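Local coordinates for uncharacterized protein (Escherichia coli O157:H7, PDB 4ZV9), which is of unknown function but belongs to the dienelactone hydrolase family and is probably a hydrolase of the alpha/beta-hydrolase fold, at residues A163-D177 with K196-F210. Sequence-based numbering, arbitrary orientation.
Sequences AKIEAPLLLHFAELD and KVYEAYIYPGVNHGF
D177 and H208 meet where two parallel strands, 169-174 and 198-203, open into loops at their C-terminal ends, as in an alpha/beta-hydrolase fold. H208 ND1 donates to D177 OD2 at 2.8 Å; the oxygen lies close to the imidazole plane but is approached from above the carboxylate, whose plane stands 83° from the ring. In dienelactone hydrolases an aspartate and a histidine in such loops belong to the catalytic triad, and this pair is consistent with that role. With CG anti to the backbone N (chi1 -173°), D177 lays its carboxylate against CB and ND1 of H208, while the ring of Y153 meets that of H208. Next to it, the loop 204-210 is tied back by two bonds: L176 N to V206 O, and G205 N to E175 OE1, the latter 2.7 Å long and reached by an extended glutamate chain. A174 CB wedges against the N207 carbonyl carbon and the edge of the F210 ring.

Between the strands, regular parallel pairing runs from L169 N–V197 O to E175 N–Y203 O. On the face carrying H172, H172 ND1 and Y203 OH share a 2.8 Å hydrogen bond, and the two rings meet rim to rim with their planes 45° apart; T230 OG1 and R229 NH1 of helix 220-237 hydrogen-bond to H172 NE2 and Y203 OH, respectively. L170 CD1 abuts the Y201 ring edge at CE2, 3.6 Å away. On the other face, F173 and A200 both pack against W184. At the far end K196 NZ is gripped by two carbonyls, I165 O at 2.7 Å and A163 O at 2.9 Å, with E166 OE2 as a longer salt-bridge partner at 3.4 Å.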
# COMPACT_ATOMS: atom_id res chain seq x y z
N ALA A 163 5.57 -18.87 6.78
CA ALA A 163 6.90 -19.38 6.41
C ALA A 163 7.32 -18.94 5.00
O ALA A 163 8.52 -18.82 4.73
CB ALA A 163 6.95 -20.90 6.53
N LYS A 164 6.36 -18.69 4.12
CA LYS A 164 6.66 -18.27 2.75
C LYS A 164 7.16 -16.82 2.63
O LYS A 164 7.79 -16.46 1.63
CB LYS A 164 5.41 -18.42 1.87
CG LYS A 164 4.93 -19.85 1.66
CD LYS A 164 3.66 -19.82 0.80
CE LYS A 164 3.09 -21.17 0.43
NZ LYS A 164 2.45 -21.87 1.58
N ILE A 165 6.88 -16.00 3.64
CA ILE A 165 7.23 -14.56 3.60
C ILE A 165 8.74 -14.30 3.62
O ILE A 165 9.46 -14.86 4.45
CB ILE A 165 6.58 -13.79 4.77
CG1 ILE A 165 5.05 -13.83 4.65
CG2 ILE A 165 7.05 -12.34 4.79
CD1 ILE A 165 4.31 -13.30 5.85
N GLU A 166 9.21 -13.47 2.67
CA GLU A 166 10.62 -13.07 2.62
C GLU A 166 10.80 -11.55 2.73
O GLU A 166 11.84 -11.08 3.20
CB GLU A 166 11.31 -13.59 1.36
CG GLU A 166 11.28 -15.11 1.19
CD GLU A 166 11.86 -15.88 2.37
OE1 GLU A 166 12.82 -15.42 3.00
OE2 GLU A 166 11.33 -16.97 2.67
N ALA A 167 9.79 -10.78 2.32
CA ALA A 167 9.87 -9.33 2.41
C ALA A 167 9.86 -8.87 3.87
O ALA A 167 8.99 -9.28 4.65
CB ALA A 167 8.68 -8.70 1.69
N PRO A 168 10.82 -8.00 4.24
CA PRO A 168 10.82 -7.39 5.56
C PRO A 168 9.53 -6.60 5.78
O PRO A 168 9.15 -5.80 4.93
CB PRO A 168 12.02 -6.44 5.52
CG PRO A 168 12.94 -7.07 4.54
CD PRO A 168 12.06 -7.69 3.49
N LEU A 169 8.88 -6.86 6.91
CA LEU A 169 7.56 -6.28 7.23
C LEU A 169 7.61 -5.18 8.26
O LEU A 169 8.22 -5.36 9.33
CB LEU A 169 6.65 -7.37 7.80
CG LEU A 169 6.05 -8.37 6.83
CD1 LEU A 169 5.53 -9.56 7.62
CD2 LEU A 169 4.93 -7.70 6.06
N LEU A 170 6.98 -4.06 7.96
CA LEU A 170 6.82 -2.97 8.91
C LEU A 170 5.33 -2.85 9.12
O LEU A 170 4.61 -2.44 8.20
CB LEU A 170 7.41 -1.66 8.40
CG LEU A 170 7.13 -0.43 9.27
CD1 LEU A 170 7.72 -0.57 10.67
CD2 LEU A 170 7.67 0.82 8.59
N LEU A 171 4.85 -3.19 10.31
CA LEU A 171 3.42 -3.17 10.57
C LEU A 171 3.00 -2.05 11.52
O LEU A 171 3.60 -1.87 12.59
CB LEU A 171 2.93 -4.52 11.11
CG LEU A 171 3.36 -5.73 10.28
CD1 LEU A 171 4.60 -6.38 10.87
CD2 LEU A 171 2.26 -6.77 10.20
N HIS A 172 2.00 -1.28 11.12
CA HIS A 172 1.46 -0.20 11.95
C HIS A 172 0.06 -0.57 12.42
O HIS A 172 -0.84 -0.83 11.60
CB HIS A 172 1.37 1.10 11.15
CG HIS A 172 2.65 1.52 10.51
ND1 HIS A 172 3.69 2.06 11.23
CD2 HIS A 172 3.05 1.50 9.22
CE1 HIS A 172 4.69 2.35 10.41
NE2 HIS A 172 4.31 2.03 9.18
N PHE A 173 -0.14 -0.59 13.74
CA PHE A 173 -1.44 -0.91 14.32
C PHE A 173 -1.93 0.23 15.20
O PHE A 173 -1.13 0.91 15.84
CB PHE A 173 -1.36 -2.18 15.17
CG PHE A 173 -0.99 -3.41 14.40
CD1 PHE A 173 -1.87 -3.96 13.48
CD2 PHE A 173 0.21 -4.06 14.64
CE1 PHE A 173 -1.54 -5.11 12.79
CE2 PHE A 173 0.54 -5.22 13.96
CZ PHE A 173 -0.34 -5.75 13.04
N ALA A 174 -3.24 0.42 15.24
CA ALA A 174 -3.85 1.42 16.11
C ALA A 174 -4.33 0.71 17.38
O ALA A 174 -4.97 -0.33 17.29
CB ALA A 174 -5.01 2.09 15.41
N GLU A 175 -4.02 1.28 18.54
CA GLU A 175 -4.40 0.65 19.83
C GLU A 175 -5.89 0.32 19.94
O GLU A 175 -6.25 -0.77 20.39
CB GLU A 175 -4.04 1.56 21.00
CG GLU A 175 -4.30 0.90 22.35
CD GLU A 175 -4.14 1.82 23.54
OE1 GLU A 175 -3.99 3.05 23.36
OE2 GLU A 175 -4.21 1.31 24.67
N LEU A 176 -6.75 1.23 19.50
CA LEU A 176 -8.19 1.04 19.62
C LEU A 176 -8.82 0.12 18.56
O LEU A 176 -9.99 -0.25 18.67
CB LEU A 176 -8.90 2.40 19.61
CG LEU A 176 -8.44 3.42 20.66
CD1 LEU A 176 -9.16 4.75 20.48
CD2 LEU A 176 -8.65 2.90 22.07
N ASP A 177 -8.05 -0.28 17.56
CA ASP A 177 -8.53 -1.12 16.45
C ASP A 177 -8.53 -2.60 16.84
O ASP A 177 -7.76 -3.42 16.29
CB ASP A 177 -7.62 -0.87 15.23
CG ASP A 177 -8.10 -1.56 13.96
OD1 ASP A 177 -9.27 -1.96 13.87
OD2 ASP A 177 -7.30 -1.66 13.01
N LYS A 196 11.42 -14.44 10.88
CA LYS A 196 11.17 -13.44 9.86
C LYS A 196 11.54 -12.04 10.33
O LYS A 196 11.49 -11.74 11.52
CB LYS A 196 9.70 -13.46 9.44
CG LYS A 196 9.24 -14.81 8.88
CD LYS A 196 10.05 -15.22 7.66
CE LYS A 196 9.56 -16.54 7.10
NZ LYS A 196 10.35 -16.97 5.91
N VAL A 197 11.96 -11.21 9.38
CA VAL A 197 12.37 -9.84 9.66
C VAL A 197 11.12 -8.98 9.70
O VAL A 197 10.39 -8.90 8.71
CB VAL A 197 13.35 -9.31 8.58
CG1 VAL A 197 13.66 -7.82 8.78
CG2 VAL A 197 14.65 -10.12 8.60
N TYR A 198 10.86 -8.35 10.84
CA TYR A 198 9.72 -7.46 10.96
C TYR A 198 9.90 -6.47 12.09
O TYR A 198 10.72 -6.68 12.99
CB TYR A 198 8.43 -8.25 11.22
CG TYR A 198 8.30 -8.73 12.65
CD1 TYR A 198 8.96 -9.88 13.08
CD2 TYR A 198 7.55 -8.02 13.58
CE1 TYR A 198 8.86 -10.31 14.39
CE2 TYR A 198 7.44 -8.45 14.90
CZ TYR A 198 8.10 -9.59 15.29
OH TYR A 198 8.00 -10.02 16.60
N GLU A 199 9.15 -5.38 12.03
CA GLU A 199 9.03 -4.43 13.14
C GLU A 199 7.56 -4.07 13.19
O GLU A 199 6.93 -3.88 12.14
CB GLU A 199 9.87 -3.17 12.97
CG GLU A 199 11.36 -3.38 13.12
CD GLU A 199 12.16 -2.09 13.05
OE1 GLU A 199 11.57 -0.99 13.13
OE2 GLU A 199 13.40 -2.17 12.93
N ALA A 200 6.99 -4.03 14.39
CA ALA A 200 5.58 -3.71 14.54
C ALA A 200 5.42 -2.64 15.59
O ALA A 200 6.11 -2.65 16.60
CB ALA A 200 4.77 -4.94 14.91
N TYR A 201 4.52 -1.70 15.33
CA TYR A 201 4.28 -0.60 16.24
C TYR A 201 2.80 -0.45 16.49
O TYR A 201 1.99 -0.48 15.55
CB TYR A 201 4.85 0.70 15.68
CG TYR A 201 6.34 0.64 15.53
CD1 TYR A 201 7.18 0.89 16.62
CD2 TYR A 201 6.92 0.32 14.31
CE1 TYR A 201 8.56 0.82 16.49
CE2 TYR A 201 8.30 0.26 14.16
CZ TYR A 201 9.11 0.50 15.25
OH TYR A 201 10.47 0.42 15.11
N ILE A 202 2.45 -0.30 17.76
CA ILE A 202 1.08 -0.05 18.16
C ILE A 202 1.03 1.40 18.63
O ILE A 202 1.70 1.76 19.58
CB ILE A 202 0.63 -1.02 19.26
CG1 ILE A 202 0.72 -2.45 18.74
CG2 ILE A 202 -0.80 -0.72 19.69
CD1 ILE A 202 0.60 -3.51 19.81
N TYR A 203 0.21 2.21 17.96
CA TYR A 203 0.13 3.64 18.25
C TYR A 203 -0.94 3.86 19.31
O TYR A 203 -2.11 3.52 19.09
CB TYR A 203 -0.15 4.41 16.94
CG TYR A 203 1.00 4.24 15.97
CD1 TYR A 203 1.11 3.09 15.20
CD2 TYR A 203 2.01 5.20 15.87
CE1 TYR A 203 2.18 2.91 14.33
CE2 TYR A 203 3.08 5.03 15.01
CZ TYR A 203 3.17 3.88 14.24
OH TYR A 203 4.24 3.69 13.39
N PRO A 204 -0.55 4.39 20.49
CA PRO A 204 -1.52 4.54 21.57
C PRO A 204 -2.59 5.60 21.35
O PRO A 204 -2.37 6.59 20.66
CB PRO A 204 -0.66 4.91 22.79
CG PRO A 204 0.55 5.55 22.21
CD PRO A 204 0.78 4.93 20.86
N GLY A 205 -3.78 5.33 21.88
CA GLY A 205 -4.89 6.28 21.87
C GLY A 205 -5.51 6.64 20.53
O GLY A 205 -6.28 7.59 20.46
N VAL A 206 -5.19 5.90 19.47
CA VAL A 206 -5.77 6.17 18.16
C VAL A 206 -6.45 4.93 17.62
O VAL A 206 -6.24 3.81 18.11
CB VAL A 206 -4.71 6.66 17.13
CG1 VAL A 206 -4.09 7.97 17.60
CG2 VAL A 206 -3.64 5.61 16.89
N ASN A 207 -7.24 5.14 16.58
CA ASN A 207 -7.99 4.06 15.96
C ASN A 207 -7.55 3.85 14.52
O ASN A 207 -6.74 4.57 13.97
CB ASN A 207 -9.48 4.41 16.01
CG ASN A 207 -10.35 3.20 16.32
OD1 ASN A 207 -10.06 2.07 15.91
ND2 ASN A 207 -11.40 3.44 17.09
N HIS A 208 -8.09 2.80 13.93
CA HIS A 208 -7.90 2.50 12.52
C HIS A 208 -8.15 3.74 11.70
O HIS A 208 -9.03 4.54 12.05
CB HIS A 208 -9.03 1.50 12.28
CG HIS A 208 -9.04 0.78 10.97
ND1 HIS A 208 -8.64 -0.54 10.82
CD2 HIS A 208 -9.55 1.16 9.78
CE1 HIS A 208 -8.83 -0.90 9.56
NE2 HIS A 208 -9.37 0.11 8.91
N GLY A 209 -7.38 3.93 10.63
CA GLY A 209 -7.54 5.08 9.75
C GLY A 209 -6.81 6.33 10.22
O GLY A 209 -7.03 7.41 9.67
N PHE A 210 -5.92 6.21 11.21
CA PHE A 210 -5.26 7.40 11.78
C PHE A 210 -4.36 8.16 10.82
O PHE A 210 -4.09 9.34 11.04
CB PHE A 210 -4.51 7.12 13.11
CG PHE A 210 -3.30 6.24 12.96
CD1 PHE A 210 -2.10 6.74 12.47
CD2 PHE A 210 -3.35 4.91 13.36
CE1 PHE A 210 -0.98 5.93 12.34
CE2 PHE A 210 -2.22 4.10 13.25
CZ PHE A 210 -1.04 4.61 12.74
O HOH W 1 12.99 -14.70 5.83
O HOH W 2 9.52 -10.94 6.82